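Side-chain contact in pentalenene synthase (Streptomyces chartreusis NRRL 3882, PDB 6Q4S), which probably converts farnesyl diphosphate into the bicyclic sesquiterpene alcohol 7-epi-alpha-eudesmol with the help of magnesium ions: residues 28-33 with 72-77. Sequence-based numbering, arbitrary orientation.
Sequences RWVWEM and WFSLAF
W29 reaches from helix 19-32 to S74 and L75 of helix 63-79 and meets them with CZ3 and CH2, on the rim of its six-membered ring. The two helix segments stay 11.2 Å apart at their axes and cross at -55°, a spacing that a large flat side chain such as indole can bridge. The bond from CA to CB of W29 points toward helix 63-79, and the anti torsion (chi1 -178°) carries the six-membered ring on to S74 and L75. CH2 of W29 lies 4.1 Å from CD2 of L75, close to the indole plane, the two side chains crossing at about a right angle; branched and apolar, L75 suits this buried site beside A122 and W123. M33, one turn on, has its CG 3.3 Å above one face of the W29 indole, shifted toward the rim.

The polar atoms at this buried interface find their partners elsewhere. OG of S74 comes 3.5 Å from CZ3 of W29, also near the ring plane, and 4.1 Å from CG1 of V30, a CB-branched residue backed by F42, but these are van der Waals contacts. Its hydrogen bond goes to the carbonyl O of N71 in its own helix, so the small hydroxyl can sit among apolar groups with its polarity met. NE1 of W29 bonds to OE2 of E125, which helps fix the turn of the ring.

The contact is thus an all-helical junction: helix 118-131 packs against both W29 and L75, helix 39-47 meets V30 and S74, and helix 63-79 runs on toward the DDXXD motif, which probably binds magnesium.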
loop_
_atom_site.group_PDB
_atom_site.type_symbol
_atom_site.label_atom_id
_atom_site.label_comp_id
_atom_site.label_asym_id
_atom_site.label_seq_id
_atom_site.Cartn_x
_atom_site.Cartn_y
_atom_site.Cartn_z
ATOM N N ARG A 28 -23.484 20.123 3.186
ATOM C CA ARG A 28 -23.548 20.729 1.847
ATOM C C ARG A 28 -22.647 20.009 0.846
ATOM O O ARG A 28 -23.027 19.813 -0.313
ATOM C CB ARG A 28 -23.132 22.191 1.960
ATOM C CG ARG A 28 -24.380 23.019 2.367
ATOM C CD ARG A 28 -24.002 24.177 3.242
ATOM N NE ARG A 28 -23.163 25.024 2.469
ATOM C CZ ARG A 28 -22.131 25.690 2.929
ATOM N NH1 ARG A 28 -21.785 25.635 4.205
ATOM N NH2 ARG A 28 -21.440 26.426 2.060
ATOM N N TRP A 29 -21.479 19.609 1.341
ATOM C CA TRP A 29 -20.522 18.840 0.526
ATOM C C TRP A 29 -21.100 17.515 0.022
ATOM O O TRP A 29 -20.906 17.171 -1.143
ATOM C CB TRP A 29 -19.254 18.665 1.303
ATOM C CG TRP A 29 -18.110 17.913 0.578
ATOM C CD1 TRP A 29 -17.085 18.477 -0.156
ATOM C CD2 TRP A 29 -17.841 16.501 0.619
ATOM N NE1 TRP A 29 -16.218 17.489 -0.588
ATOM C CE2 TRP A 29 -16.635 16.278 -0.104
ATOM C CE3 TRP A 29 -18.483 15.415 1.204
ATOM C CZ2 TRP A 29 -16.092 14.989 -0.291
ATOM C CZ3 TRP A 29 -17.943 14.105 1.008
ATOM C CH2 TRP A 29 -16.764 13.921 0.261
ATOM N N VAL A 30 -21.804 16.754 0.857
ATOM C CA VAL A 30 -22.343 15.483 0.361
ATOM C C VAL A 30 -23.273 15.689 -0.837
ATOM O O VAL A 30 -23.320 14.859 -1.779
ATOM C CB VAL A 30 -22.973 14.507 1.410
ATOM C CG1 VAL A 30 -21.999 14.229 2.537
ATOM C CG2 VAL A 30 -24.279 14.980 1.955
ATOM N N TRP A 31 -24.027 16.775 -0.819
ATOM C CA TRP A 31 -24.778 17.167 -2.051
ATOM C C TRP A 31 -23.968 17.689 -3.255
ATOM O O TRP A 31 -24.201 17.348 -4.394
ATOM C CB TRP A 31 -25.824 18.259 -1.682
ATOM C CG TRP A 31 -26.993 17.727 -1.019
ATOM C CD1 TRP A 31 -27.271 17.733 0.324
ATOM C CD2 TRP A 31 -28.095 17.125 -1.657
ATOM N NE1 TRP A 31 -28.514 17.174 0.550
ATOM C CE2 TRP A 31 -29.021 16.770 -0.661
ATOM C CE3 TRP A 31 -28.388 16.814 -2.976
ATOM C CZ2 TRP A 31 -30.212 16.152 -0.955
ATOM C CZ3 TRP A 31 -29.606 16.173 -3.256
ATOM C CH2 TRP A 31 -30.478 15.853 -2.264
ATOM N N GLU A 32 -23.015 18.523 -2.997
ATOM C CA GLU A 32 -22.162 19.076 -4.042
ATOM C C GLU A 32 -21.444 17.908 -4.747
ATOM O O GLU A 32 -21.346 17.893 -5.963
ATOM C CB GLU A 32 -21.122 19.981 -3.380
ATOM C CG GLU A 32 -20.135 20.660 -4.315
ATOM C CD GLU A 32 -18.887 21.190 -3.665
ATOM O OE1 GLU A 32 -18.884 21.405 -2.436
ATOM O OE2 GLU A 32 -17.888 21.406 -4.397
ATOM N N MET A 33 -21.004 16.900 -3.980
ATOM C CA MET A 33 -20.246 15.759 -4.598
ATOM C C MET A 33 -21.157 14.659 -5.095
ATOM O O MET A 33 -20.697 13.630 -5.576
ATOM C CB MET A 33 -19.235 15.215 -3.588
ATOM C CG MET A 33 -18.278 16.245 -3.065
ATOM S SD MET A 33 -17.421 17.164 -4.352
ATOM C CE MET A 33 -16.310 15.831 -4.877
ATOM N N TRP A 72 -14.484 12.455 4.516
ATOM C CA TRP A 72 -13.900 11.111 4.467
ATOM C C TRP A 72 -14.734 10.030 5.151
ATOM O O TRP A 72 -15.109 9.049 4.525
ATOM C CB TRP A 72 -12.587 11.155 5.122
ATOM C CG TRP A 72 -11.843 9.904 5.095
ATOM C CD1 TRP A 72 -11.708 9.032 4.065
ATOM C CD2 TRP A 72 -11.110 9.391 6.158
ATOM N NE1 TRP A 72 -10.902 7.983 4.425
ATOM C CE2 TRP A 72 -10.536 8.165 5.724
ATOM C CE3 TRP A 72 -10.896 9.815 7.465
ATOM C CZ2 TRP A 72 -9.682 7.429 6.532
ATOM C CZ3 TRP A 72 -10.105 9.083 8.263
ATOM C CH2 TRP A 72 -9.496 7.893 7.808
ATOM N N PHE A 73 -15.075 10.270 6.412
ATOM C CA PHE A 73 -16.006 9.440 7.127
ATOM C C PHE A 73 -17.218 9.058 6.281
ATOM O O PHE A 73 -17.628 7.924 6.305
ATOM C CB PHE A 73 -16.536 10.149 8.370
ATOM C CG PHE A 73 -16.163 9.525 9.654
ATOM C CD1 PHE A 73 -17.010 8.635 10.256
ATOM C CD2 PHE A 73 -15.020 9.911 10.333
ATOM C CE1 PHE A 73 -16.698 8.080 11.477
ATOM C CE2 PHE A 73 -14.720 9.399 11.597
ATOM C CZ PHE A 73 -15.539 8.472 12.147
ATOM N N SER A 74 -17.830 10.014 5.593
ATOM C CA SER A 74 -18.989 9.718 4.851
ATOM C C SER A 74 -18.744 8.716 3.695
ATOM O O SER A 74 -19.700 8.022 3.320
ATOM C CB SER A 74 -19.681 10.991 4.292
ATOM O OG SER A 74 -18.954 11.597 3.245
ATOM N N LEU A 75 -17.520 8.702 3.130
ATOM C CA LEU A 75 -17.201 7.923 1.913
ATOM C C LEU A 75 -17.380 6.465 2.179
ATOM O O LEU A 75 -18.083 5.794 1.448
ATOM C CB LEU A 75 -15.763 8.167 1.377
ATOM C CG LEU A 75 -15.647 9.575 0.870
ATOM C CD1 LEU A 75 -14.271 9.919 0.363
ATOM C CD2 LEU A 75 -16.701 9.856 -0.165
ATOM N N ALA A 76 -16.771 6.002 3.242
ATOM C CA ALA A 76 -16.869 4.630 3.615
ATOM C C ALA A 76 -18.307 4.194 3.892
ATOM O O ALA A 76 -18.710 3.135 3.472
ATOM C CB ALA A 76 -16.022 4.392 4.831
ATOM N N PHE A 77 -19.055 4.970 4.657
ATOM C CA PHE A 77 -20.405 4.599 5.028
ATOM C C PHE A 77 -21.410 4.724 3.893
ATOM O O PHE A 77 -22.402 4.019 3.863
ATOM C CB PHE A 77 -20.899 5.437 6.204
ATOM C CG PHE A 77 -20.301 5.046 7.528
ATOM C CD1 PHE A 77 -18.993 5.458 7.897
ATOM C CD2 PHE A 77 -21.045 4.288 8.438
ATOM C CE1 PHE A 77 -18.447 5.088 9.123
ATOM C CE2 PHE A 77 -20.494 3.916 9.683
ATOM C CZ PHE A 77 -19.202 4.333 10.029
#